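Local structure of G protein alpha subunit (Entamoeba histolytica, 4FID) at residues 190-195 with 233-238; 18-23 with 307-312; 196-201 with 242-247. The protein probably works as a signal-transducing G protein alpha subunit, binding guanine nucleotides and hydrolysing GTP to relay receptor signals with its beta and gamma partners. One frame throughout, in Å; residues are numbered along the deposited sequence.

Interaction 1 (190-195 with 233-238). With GDP (guanosine-5'-diphosphate), chain C.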
loop_
_atom_site.group_PDB
_atom_site.type_symbol
_atom_site.label_atom_id
_atom_site.label_comp_id
_atom_site.label_asym_id
_atom_site.label_seq_id
_atom_site.Cartn_x
_atom_site.Cartn_y
_atom_site.Cartn_z
ATOM N N PHE A 190 0.128 -11.393 -6.084
ATOM C CA PHE A 190 0.747 -11.177 -4.781
ATOM C C PHE A 190 1.362 -9.779 -4.712
ATOM O O PHE A 190 2.215 -9.429 -5.523
ATOM C CB PHE A 190 1.812 -12.247 -4.479
ATOM C CG PHE A 190 2.492 -12.075 -3.144
ATOM C CD1 PHE A 190 1.849 -12.442 -1.965
ATOM C CD2 PHE A 190 3.777 -11.551 -3.065
ATOM C CE1 PHE A 190 2.469 -12.291 -0.723
ATOM C CE2 PHE A 190 4.408 -11.384 -1.824
ATOM C CZ PHE A 190 3.752 -11.766 -0.653
ATOM N N VAL A 191 0.917 -8.988 -3.740
ATOM C CA VAL A 191 1.424 -7.649 -3.550
ATOM C C VAL A 191 2.370 -7.608 -2.372
ATOM O O VAL A 191 2.095 -8.194 -1.307
ATOM C CB VAL A 191 0.292 -6.651 -3.261
ATOM C CG1 VAL A 191 0.814 -5.188 -3.390
ATOM C CG2 VAL A 191 -0.883 -6.902 -4.172
ATOM N N THR A 192 3.482 -6.900 -2.558
ATOM C CA THR A 192 4.430 -6.701 -1.477
ATOM C C THR A 192 5.027 -5.284 -1.519
ATOM O O THR A 192 5.169 -4.664 -2.576
ATOM C CB THR A 192 5.541 -7.791 -1.468
ATOM O OG1 THR A 192 6.291 -7.722 -0.240
ATOM C CG2 THR A 192 6.489 -7.621 -2.669
ATOM N N SER A 193 5.344 -4.770 -0.344
ATOM C CA SER A 193 5.881 -3.442 -0.206
ATOM C C SER A 193 7.384 -3.524 -0.333
ATOM O O SER A 193 8.032 -4.270 0.393
ATOM C CB SER A 193 5.514 -2.895 1.172
ATOM O OG SER A 193 5.940 -1.554 1.322
ATOM N N LEU A 194 7.948 -2.747 -1.249
ATOM C CA LEU A 194 9.394 -2.713 -1.385
ATOM C C LEU A 194 10.006 -1.963 -0.217
ATOM O O LEU A 194 11.138 -2.235 0.183
ATOM C CB LEU A 194 9.805 -2.063 -2.704
ATOM C CG LEU A 194 9.758 -2.970 -3.938
ATOM C CD1 LEU A 194 9.924 -2.154 -5.206
ATOM C CD2 LEU A 194 10.848 -4.011 -3.815
ATOM N N ALA A 195 9.262 -1.017 0.343
ATOM C CA ALA A 195 9.864 -0.147 1.344
ATOM C C ALA A 195 10.000 -0.797 2.732
ATOM O O ALA A 195 10.476 -0.161 3.668
ATOM C CB ALA A 195 9.127 1.184 1.420
ATOM N N ILE A 233 3.425 -10.782 -9.389
ATOM C CA ILE A 233 3.854 -10.100 -8.181
ATOM C C ILE A 233 3.887 -8.620 -8.443
ATOM O O ILE A 233 4.527 -8.184 -9.395
ATOM C CB ILE A 233 5.258 -10.531 -7.741
ATOM C CG1 ILE A 233 5.261 -11.987 -7.330
ATOM C CG2 ILE A 233 5.725 -9.702 -6.548
ATOM C CD1 ILE A 233 6.596 -12.412 -6.799
ATOM N N PHE A 234 3.213 -7.843 -7.603
ATOM C CA PHE A 234 3.327 -6.393 -7.690
ATOM C C PHE A 234 4.279 -5.955 -6.604
ATOM O O PHE A 234 3.999 -6.087 -5.416
ATOM C CB PHE A 234 1.978 -5.673 -7.512
ATOM C CG PHE A 234 1.034 -5.800 -8.689
ATOM C CD1 PHE A 234 1.404 -6.481 -9.842
ATOM C CD2 PHE A 234 -0.240 -5.232 -8.629
ATOM C CE1 PHE A 234 0.520 -6.604 -10.920
ATOM C CE2 PHE A 234 -1.127 -5.338 -9.693
ATOM C CZ PHE A 234 -0.742 -6.032 -10.849
ATOM N N LEU A 235 5.426 -5.459 -7.016
ATOM C CA LEU A 235 6.387 -4.925 -6.079
ATOM C C LEU A 235 5.973 -3.485 -5.858
ATOM O O LEU A 235 6.294 -2.588 -6.644
ATOM C CB LEU A 235 7.789 -5.032 -6.674
ATOM C CG LEU A 235 8.086 -6.497 -7.031
ATOM C CD1 LEU A 235 9.163 -6.627 -8.128
ATOM C CD2 LEU A 235 8.477 -7.278 -5.789
ATOM N N ASN A 236 5.241 -3.267 -4.785
ATOM C CA ASN A 236 4.535 -2.011 -4.609
ATOM C C ASN A 236 5.321 -0.991 -3.806
ATOM O O ASN A 236 6.285 -1.336 -3.085
ATOM C CB ASN A 236 3.191 -2.273 -3.943
ATOM C CG ASN A 236 2.257 -1.104 -4.054
ATOM O OD1 ASN A 236 2.171 -0.464 -5.107
ATOM N ND2 ASN A 236 1.528 -0.822 -2.969
ATOM N N LYS A 237 4.911 0.266 -3.945
ATOM C CA LYS A 237 5.547 1.386 -3.251
ATOM C C LYS A 237 6.932 1.667 -3.791
ATOM O O LYS A 237 7.839 1.999 -3.034
ATOM C CB LYS A 237 5.588 1.152 -1.737
ATOM C CG LYS A 237 4.187 0.858 -1.140
ATOM C CD LYS A 237 4.217 0.880 0.385
ATOM C CE LYS A 237 2.823 0.794 0.982
ATOM N NZ LYS A 237 2.864 0.755 2.465
HETATM N N MSE A 238 7.072 1.549 -5.111
HETATM C CA MSE A 238 8.345 1.817 -5.766
HETATM C C MSE A 238 8.796 3.267 -5.514
HETATM O O MSE A 238 9.996 3.541 -5.339
HETATM C CB MSE A 238 8.273 1.486 -7.268
HETATM C CG MSE A 238 9.551 1.808 -8.055
HETATM SE SE MSE A 238 11.076 0.580 -7.841
HETATM C CE MSE A 238 12.246 1.300 -9.238
HETATM P PB GDP C . -3.512 -3.671 3.018
HETATM O O1B GDP C . -4.956 -3.401 3.361
HETATM O O2B GDP C . -2.856 -4.388 4.175
HETATM O O3B GDP C . -3.495 -4.551 1.793
HETATM O O3A GDP C . -2.675 -2.304 2.730
HETATM P PA GDP C . -3.348 -0.846 2.457
HETATM O O1A GDP C . -3.905 -0.743 1.053
HETATM O O2A GDP C . -4.429 -0.533 3.477
HETATM O "O5'" GDP C . -2.120 0.188 2.671
HETATM C "C5'" GDP C . -2.217 1.226 3.651
HETATM C "C4'" GDP C . -1.458 2.499 3.246
HETATM O "O4'" GDP C . -0.452 2.250 2.255
HETATM C "C3'" GDP C . -2.382 3.583 2.690
HETATM O "O3'" GDP C . -2.224 4.794 3.456
HETATM C "C2'" GDP C . -1.945 3.768 1.243
HETATM O "O2'" GDP C . -2.110 5.130 0.810
HETATM C "C1'" GDP C . -0.490 3.289 1.271
HETATM N N9 GDP C . 0.004 2.829 -0.061
HETATM C C8 GDP C . -0.345 1.717 -0.744
HETATM N N7 GDP C . 0.324 1.634 -1.926
HETATM C C5 GDP C . 1.127 2.711 -2.014
HETATM C C6 GDP C . 2.101 3.262 -2.992
HETATM O O6 GDP C . 2.347 2.672 -4.060
HETATM N N1 GDP C . 2.711 4.417 -2.707
HETATM C C2 GDP C . 2.480 5.081 -1.556
HETATM N N2 GDP C . 3.146 6.236 -1.331
HETATM N N3 GDP C . 1.608 4.643 -0.611
HETATM C C4 GDP C . 0.916 3.490 -0.782
HETATM O O HOH W 1 5.238 -0.557 3.720
#
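Ser-193 sets its hydroxyl opposite the backbone N (chi1 -176°), where OG comes up alongside CD of Lys-237, whose chain runs out fully extended beyond CG. Asn-236 has the same arrangement at chi1 -165°, which carries its amide off the end of strand 230-236 to the guanine, and ND2 reaches GDP N7 at 2.9 Å. Behind these groups lies a parallel pair of strands: Thr-192 N donates to Phe-234 O at 3.0 Å, Phe-234 N and Asn-236 N donate back to Phe-190 O and Thr-192 O, and Leu-194 N closes the row on Asn-236 O at 2.9 Å. On one face Thr-192 CG2 lies 3.7 Å from Leu-235 CD2, the two side chains pointing the same way, and Leu-194 crosses Leu-235 at an angle, with CD1 3.9 Å from CB. Asn-236 and Lys-237 open the NKxD motif of G proteins. The lysine passes over one face of the purine, its CE 3.6 Å from GDP N9, and its ammonium pairs with Asp-117 while sharing a water with Ser-193 OG. OD1 of Asn-236 accepts from Thr-307 OG1 and Ala-309 N, which orients the amide. This leaves ND2 turned to N7 and to Ser-16 O, consistent with a donor pre-set by the fold for the purine.

Interaction 2 (18-23 with 307-312); sequences KSTIAK and TNATDG. With GDP (guanosine-5'-diphosphate), chain C.
Ile-21 and Ala-309 bring their CA atoms to 5.4 Å where the first turns of helix 18-28 meet a type I beta turn, Asn-308 to Asp-311, with no hydrogen bond crossing between them. The direct contact is apolar and small. Ile-21 directs CD1 at the methyl of Ala-309, while Thr-20 lays CG2 against the same residue, 3.7 Å from its CB and close to its carbonyl oxygen. The threonine works in two directions: with chi1 at -57°, CG2 lies opposite the backbone N and faces the turn, and OG1 is left on the nucleotide side, donating to GDP O1A at 2.9 Å. One residue earlier, Ser-19 N meets O3B of the beta phosphate at 3.0 Å, and Lys-18 NZ adds a weak bond to the same oxygen while pairing with Asp-167; these are the P-loop contacts of a Walker A motif. The turn, which corresponds to the TCAT motif of G-alpha proteins, attends to the base. Ala-309 N, which also serves Asn-236 OD1, approaches GDP O6 at 2.7 Å in a strongly bent, weak bond, and Thr-310 places CG2 3.4 Å from GDP N3, against the purine face opposite Lys-237. Thr-310 OG1 donates to Asn-308 OD1 at 2.9 Å, tying the two side chains of the turn together. Asp-311 then caps helix 312-332. The labour is thus divided: the helix start bonds the phosphates, the turn meets the base, and GDP bridges two segments that touch each other largely through methyl groups.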
loop_
_atom_site.group_PDB
_atom_site.type_symbol
_atom_site.label_atom_id
_atom_site.label_comp_id
_atom_site.label_asym_id
_atom_site.label_seq_id
_atom_site.Cartn_x
_atom_site.Cartn_y
_atom_site.Cartn_z
ATOM N N LYS A 18 -2.097 -3.631 -0.910
ATOM C CA LYS A 18 -2.977 -4.411 -1.790
ATOM C C LYS A 18 -4.406 -3.881 -1.782
ATOM O O LYS A 18 -5.130 -3.974 -2.788
ATOM C CB LYS A 18 -2.911 -5.907 -1.460
ATOM C CG LYS A 18 -4.106 -6.496 -0.771
ATOM C CD LYS A 18 -3.792 -7.936 -0.293
ATOM C CE LYS A 18 -4.161 -8.135 1.174
ATOM N NZ LYS A 18 -5.311 -7.246 1.567
ATOM N N SER A 19 -4.803 -3.298 -0.655
ATOM C CA SER A 19 -6.133 -2.692 -0.527
ATOM C C SER A 19 -6.218 -1.402 -1.350
ATOM O O SER A 19 -7.256 -1.079 -1.914
ATOM C CB SER A 19 -6.483 -2.462 0.951
ATOM O OG SER A 19 -6.933 -1.140 1.192
ATOM N N THR A 20 -5.106 -0.686 -1.451
ATOM C CA THR A 20 -5.051 0.484 -2.309
ATOM C C THR A 20 -5.153 0.102 -3.786
ATOM O O THR A 20 -5.788 0.785 -4.585
ATOM C CB THR A 20 -3.750 1.226 -2.118
ATOM O OG1 THR A 20 -3.598 1.578 -0.732
ATOM C CG2 THR A 20 -3.744 2.482 -3.011
ATOM N N ILE A 21 -4.522 -1.003 -4.154
ATOM C CA ILE A 21 -4.669 -1.489 -5.511
ATOM C C ILE A 21 -6.146 -1.787 -5.832
ATOM O O ILE A 21 -6.624 -1.468 -6.912
ATOM C CB ILE A 21 -3.848 -2.762 -5.713
ATOM C CG1 ILE A 21 -2.371 -2.505 -5.389
ATOM C CG2 ILE A 21 -4.071 -3.313 -7.117
ATOM C CD1 ILE A 21 -1.666 -1.665 -6.407
ATOM N N ALA A 22 -6.853 -2.413 -4.893
ATOM C CA ALA A 22 -8.246 -2.797 -5.100
ATOM C C ALA A 22 -9.192 -1.599 -5.243
ATOM O O ALA A 22 -10.118 -1.620 -6.058
ATOM C CB ALA A 22 -8.712 -3.713 -3.980
ATOM N N LYS A 23 -8.977 -0.565 -4.442
ATOM C CA LYS A 23 -9.759 0.659 -4.588
ATOM C C LYS A 23 -9.441 1.331 -5.924
ATOM O O LYS A 23 -10.308 1.886 -6.590
ATOM C CB LYS A 23 -9.478 1.623 -3.436
ATOM C CG LYS A 23 -10.267 1.332 -2.187
ATOM C CD LYS A 23 -9.732 2.120 -1.021
ATOM C CE LYS A 23 -10.302 1.595 0.290
ATOM N NZ LYS A 23 -9.342 1.797 1.415
ATOM N N THR A 307 5.147 -1.339 -8.877
ATOM C CA THR A 307 3.979 -0.484 -8.920
ATOM C C THR A 307 4.016 0.650 -7.893
ATOM O O THR A 307 4.731 0.606 -6.855
ATOM C CB THR A 307 2.683 -1.299 -8.712
ATOM O OG1 THR A 307 2.572 -1.689 -7.340
ATOM C CG2 THR A 307 2.673 -2.540 -9.586
ATOM N N ASN A 308 3.242 1.680 -8.215
ATOM C CA ASN A 308 2.958 2.761 -7.295
ATOM C C ASN A 308 1.432 2.898 -7.197
ATOM O O ASN A 308 0.793 3.604 -7.980
ATOM C CB ASN A 308 3.672 4.051 -7.721
ATOM C CG ASN A 308 3.285 5.254 -6.860
ATOM O OD1 ASN A 308 2.601 5.117 -5.832
ATOM N ND2 ASN A 308 3.720 6.451 -7.279
ATOM N N ALA A 309 0.867 2.171 -6.235
ATOM C CA ALA A 309 -0.579 2.062 -6.035
ATOM C C ALA A 309 -1.351 3.386 -5.822
ATOM O O ALA A 309 -2.560 3.444 -6.028
ATOM C CB ALA A 309 -0.870 1.087 -4.890
ATOM N N THR A 310 -0.671 4.438 -5.392
ATOM C CA THR A 310 -1.339 5.719 -5.194
ATOM C C THR A 310 -1.348 6.548 -6.476
ATOM O O THR A 310 -1.765 7.700 -6.463
ATOM C CB THR A 310 -0.674 6.540 -4.085
ATOM O OG1 THR A 310 0.692 6.775 -4.433
ATOM C CG2 THR A 310 -0.735 5.791 -2.774
ATOM N N ASP A 311 -0.906 5.940 -7.575
ATOM C CA ASP A 311 -0.834 6.587 -8.886
ATOM C C ASP A 311 -1.751 5.887 -9.898
ATOM O O ASP A 311 -1.374 4.874 -10.499
ATOM C CB ASP A 311 0.616 6.565 -9.371
ATOM C CG ASP A 311 0.790 7.158 -10.758
ATOM O OD1 ASP A 311 -0.219 7.318 -11.481
ATOM O OD2 ASP A 311 1.952 7.454 -11.117
ATOM N N GLY A 312 -2.953 6.433 -10.075
ATOM C CA GLY A 312 -3.992 5.808 -10.873
ATOM C C GLY A 312 -3.512 5.465 -12.256
ATOM O O GLY A 312 -3.758 4.376 -12.774
HETATM P PB GDP C . -3.512 -3.671 3.018
HETATM O O1B GDP C . -4.956 -3.401 3.361
HETATM O O2B GDP C . -2.856 -4.388 4.175
HETATM O O3B GDP C . -3.495 -4.551 1.793
HETATM O O3A GDP C . -2.675 -2.304 2.730
HETATM P PA GDP C . -3.348 -0.846 2.457
HETATM O O1A GDP C . -3.905 -0.743 1.053
HETATM O O2A GDP C . -4.429 -0.533 3.477
HETATM O "O5'" GDP C . -2.120 0.188 2.671
HETATM C "C5'" GDP C . -2.217 1.226 3.651
HETATM C "C4'" GDP C . -1.458 2.499 3.246
HETATM O "O4'" GDP C . -0.452 2.250 2.255
HETATM C "C3'" GDP C . -2.382 3.583 2.690
HETATM O "O3'" GDP C . -2.224 4.794 3.456
HETATM C "C2'" GDP C . -1.945 3.768 1.243
HETATM O "O2'" GDP C . -2.110 5.130 0.810
HETATM C "C1'" GDP C . -0.490 3.289 1.271
HETATM N N9 GDP C . 0.004 2.829 -0.061
HETATM C C8 GDP C . -0.345 1.717 -0.744
HETATM N N7 GDP C . 0.324 1.634 -1.926
HETATM C C5 GDP C . 1.127 2.711 -2.014
HETATM C C6 GDP C . 2.101 3.262 -2.992
HETATM O O6 GDP C . 2.347 2.672 -4.060
HETATM N N1 GDP C . 2.711 4.417 -2.707
HETATM C C2 GDP C . 2.480 5.081 -1.556
HETATM N N2 GDP C . 3.146 6.236 -1.331
HETATM N N3 GDP C . 1.608 4.643 -0.611
HETATM C C4 GDP C . 0.916 3.490 -0.782
#

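Interaction 3 (196-201 with 242-247); sequences EYDMKL and EEKLTK
Lys-244 and Asp-198 form the salt bridge of this contact, NZ standing 2.8 Å from OD2. The ammonium meets that oxygen on its syn side but 30° out of the carboxylate plane, and CE lies 3.5 Å from the other oxygen, OD1. Lys-244 reaches across because CG is trans to the backbone N (chi1 -178°) and the chain beyond stays extended; the two side chains approach from opposite directions. The same ammonium also donates to Ala-195 O, just before the loop segment, so both a charged group and a backbone carbonyl hold it. A second polar tie belongs to Tyr-197, whose OH is hydrogen-bonded to Val-248 O just beyond the helical segment. The loop partners sit in a type I beta turn from Glu-196 to Met-199, closed by Met-199 N on Glu-196 O at 3.1 Å. In the Ras-like fold this loop leaves the end of strand 187-193 on its way to helix 209-222, and the helix it meets, 238-247, begins directly after the NKxD segment; the contact thus joins the exits of two neighbouring parallel strands. The packing gathers beside the ion pair, around Tyr-197. The tyrosine and Lys-244 run antiparallel alongside each other, with the phenol OH 3.5 Å from the lysine CG. Leu-245 comes at the ring obliquely, its CD1 3.6 Å from Tyr-197 CZ. The ammonium stands 5.6 Å from the centroid of the Tyr-197 ring, a long cation-pi approach that can be at most weakly attractive. Further out, the tyrosine ring meets that of Phe-241 with planes roughly perpendicular and touches Ile-270 of helix 263-275, while Ile-253 packs against both Tyr-197 and Asp-198.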
loop_
_atom_site.group_PDB
_atom_site.type_symbol
_atom_site.label_atom_id
_atom_site.label_comp_id
_atom_site.label_asym_id
_atom_site.label_seq_id
_atom_site.Cartn_x
_atom_site.Cartn_y
_atom_site.Cartn_z
ATOM N N GLU A 196 9.606 -2.064 2.851
ATOM C CA GLU A 196 9.649 -2.766 4.128
ATOM C C GLU A 196 10.932 -3.569 4.314
ATOM O O GLU A 196 11.056 -4.309 5.291
ATOM C CB GLU A 196 8.433 -3.697 4.286
ATOM C CG GLU A 196 8.516 -4.968 3.418
ATOM C CD GLU A 196 7.340 -5.954 3.604
ATOM O OE1 GLU A 196 6.270 -5.574 4.146
ATOM O OE2 GLU A 196 7.495 -7.121 3.180
ATOM N N TYR A 197 11.884 -3.435 3.392
ATOM C CA TYR A 197 13.121 -4.225 3.474
ATOM C C TYR A 197 13.898 -4.060 4.792
ATOM O O TYR A 197 14.685 -4.919 5.150
ATOM C CB TYR A 197 14.051 -3.937 2.291
ATOM C CG TYR A 197 14.570 -2.527 2.270
ATOM C CD1 TYR A 197 15.729 -2.181 2.954
ATOM C CD2 TYR A 197 13.890 -1.529 1.577
ATOM C CE1 TYR A 197 16.203 -0.881 2.945
ATOM C CE2 TYR A 197 14.357 -0.230 1.557
ATOM C CZ TYR A 197 15.513 0.081 2.239
ATOM O OH TYR A 197 15.968 1.368 2.208
ATOM N N ASP A 198 13.674 -2.971 5.521
ATOM C CA ASP A 198 14.428 -2.731 6.751
ATOM C C ASP A 198 13.613 -2.838 8.033
ATOM O O ASP A 198 14.084 -2.411 9.077
ATOM C CB ASP A 198 15.048 -1.336 6.727
ATOM C CG ASP A 198 14.015 -0.248 6.891
ATOM O OD1 ASP A 198 14.346 0.810 7.464
ATOM O OD2 ASP A 198 12.863 -0.463 6.453
HETATM N N MSE A 199 12.406 -3.393 7.970
HETATM C CA MSE A 199 11.545 -3.410 9.143
HETATM C C MSE A 199 11.490 -4.751 9.883
HETATM O O MSE A 199 11.311 -5.801 9.272
HETATM C CB MSE A 199 10.149 -2.951 8.753
HETATM C CG MSE A 199 10.152 -1.587 8.075
HETATM SE SE MSE A 199 8.385 -0.914 7.578
HETATM C CE MSE A 199 7.516 -1.040 9.320
ATOM N N LYS A 200 11.642 -4.701 11.207
ATOM C CA LYS A 200 11.682 -5.910 12.034
ATOM C C LYS A 200 10.304 -6.269 12.574
ATOM O O LYS A 200 9.313 -5.635 12.212
ATOM C CB LYS A 200 12.704 -5.777 13.165
ATOM C CG LYS A 200 14.145 -5.629 12.670
ATOM C CD LYS A 200 14.628 -6.846 11.853
ATOM C CE LYS A 200 15.863 -6.491 10.992
ATOM N NZ LYS A 200 16.655 -7.650 10.450
ATOM N N LEU A 201 10.239 -7.290 13.424
ATOM C CA LEU A 201 8.948 -7.837 13.841
ATOM C C LEU A 201 8.935 -8.487 15.222
ATOM O O LEU A 201 8.665 -7.822 16.223
ATOM C CB LEU A 201 8.441 -8.850 12.810
ATOM C CG LEU A 201 7.382 -8.375 11.818
ATOM C CD1 LEU A 201 6.762 -9.576 11.122
ATOM C CD2 LEU A 201 6.323 -7.552 12.537
ATOM N N GLU A 242 12.425 4.136 -3.711
ATOM C CA GLU A 242 13.458 4.987 -4.326
ATOM C C GLU A 242 14.036 5.924 -3.279
ATOM O O GLU A 242 15.242 5.981 -3.061
ATOM C CB GLU A 242 12.842 5.862 -5.432
ATOM C CG GLU A 242 13.305 5.589 -6.863
ATOM C CD GLU A 242 13.708 6.867 -7.637
ATOM O OE1 GLU A 242 12.894 7.822 -7.734
ATOM O OE2 GLU A 242 14.851 6.907 -8.155
ATOM N N GLU A 243 13.137 6.670 -2.646
ATOM C CA GLU A 243 13.476 7.716 -1.700
ATOM C C GLU A 243 14.128 7.119 -0.456
ATOM O O GLU A 243 15.169 7.600 0.017
ATOM C CB GLU A 243 12.207 8.500 -1.335
ATOM C CG GLU A 243 12.391 9.542 -0.240
ATOM C CD GLU A 243 13.393 10.636 -0.615
ATOM O OE1 GLU A 243 13.155 11.363 -1.613
ATOM O OE2 GLU A 243 14.418 10.772 0.093
ATOM N N LYS A 244 13.519 6.057 0.065
ATOM C CA LYS A 244 13.984 5.443 1.302
ATOM C C LYS A 244 15.417 4.950 1.175
ATOM O O LYS A 244 16.180 4.989 2.134
ATOM C CB LYS A 244 13.076 4.302 1.691
ATOM C CG LYS A 244 13.450 3.646 2.985
ATOM C CD LYS A 244 12.254 2.913 3.524
ATOM C CE LYS A 244 12.479 2.453 4.948
ATOM N NZ LYS A 244 11.352 1.590 5.355
ATOM N N LEU A 245 15.763 4.496 -0.023
ATOM C CA LEU A 245 17.088 3.992 -0.328
ATOM C C LEU A 245 18.191 5.022 -0.059
ATOM O O LEU A 245 19.360 4.654 0.161
ATOM C CB LEU A 245 17.131 3.516 -1.784
ATOM C CG LEU A 245 17.452 2.044 -2.046
ATOM C CD1 LEU A 245 16.954 1.147 -0.914
ATOM C CD2 LEU A 245 16.868 1.612 -3.385
ATOM N N THR A 246 17.825 6.302 -0.067
ATOM C CA THR A 246 18.803 7.372 0.142
ATOM C C THR A 246 19.067 7.660 1.623
ATOM O O THR A 246 20.083 8.248 1.964
ATOM C CB THR A 246 18.374 8.672 -0.561
ATOM O OG1 THR A 246 17.249 9.245 0.127
ATOM C CG2 THR A 246 17.990 8.389 -2.008
ATOM N N LYS A 247 18.151 7.253 2.497
ATOM C CA LYS A 247 18.346 7.386 3.944
ATOM C C LYS A 247 18.767 6.050 4.601
ATOM O O LYS A 247 19.542 6.031 5.553
ATOM C CB LYS A 247 17.075 7.914 4.626
ATOM C CG LYS A 247 16.331 9.033 3.892
ATOM C CD LYS A 247 14.885 9.170 4.422
ATOM C CE LYS A 247 14.039 10.189 3.652
ATOM N NZ LYS A 247 12.615 10.213 4.119
#

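How the interactions relate
Interactions 1 and 2 are buried and share GDP, whereas interaction 3 is only partly buried, with its centre farther from the middle of the chain. The first two also touch each other: Leu-235 O lies 2.8 Å from Thr-307 N, continuing the sheet into the next strand, and Val-191 CG2 packs on Lys-18 CB. Interaction 3 is joined to interaction 1 by chain continuity and by the probable hydrogen bond from Lys-244 NZ to Ala-195 O, but its nearest atoms stay about 9 Å from interaction 2. Chemistry follows place: backbone bonding in the sheet, methyl packing between nucleotide-binding segments, and an ion pair beside a tyrosine toward the surface.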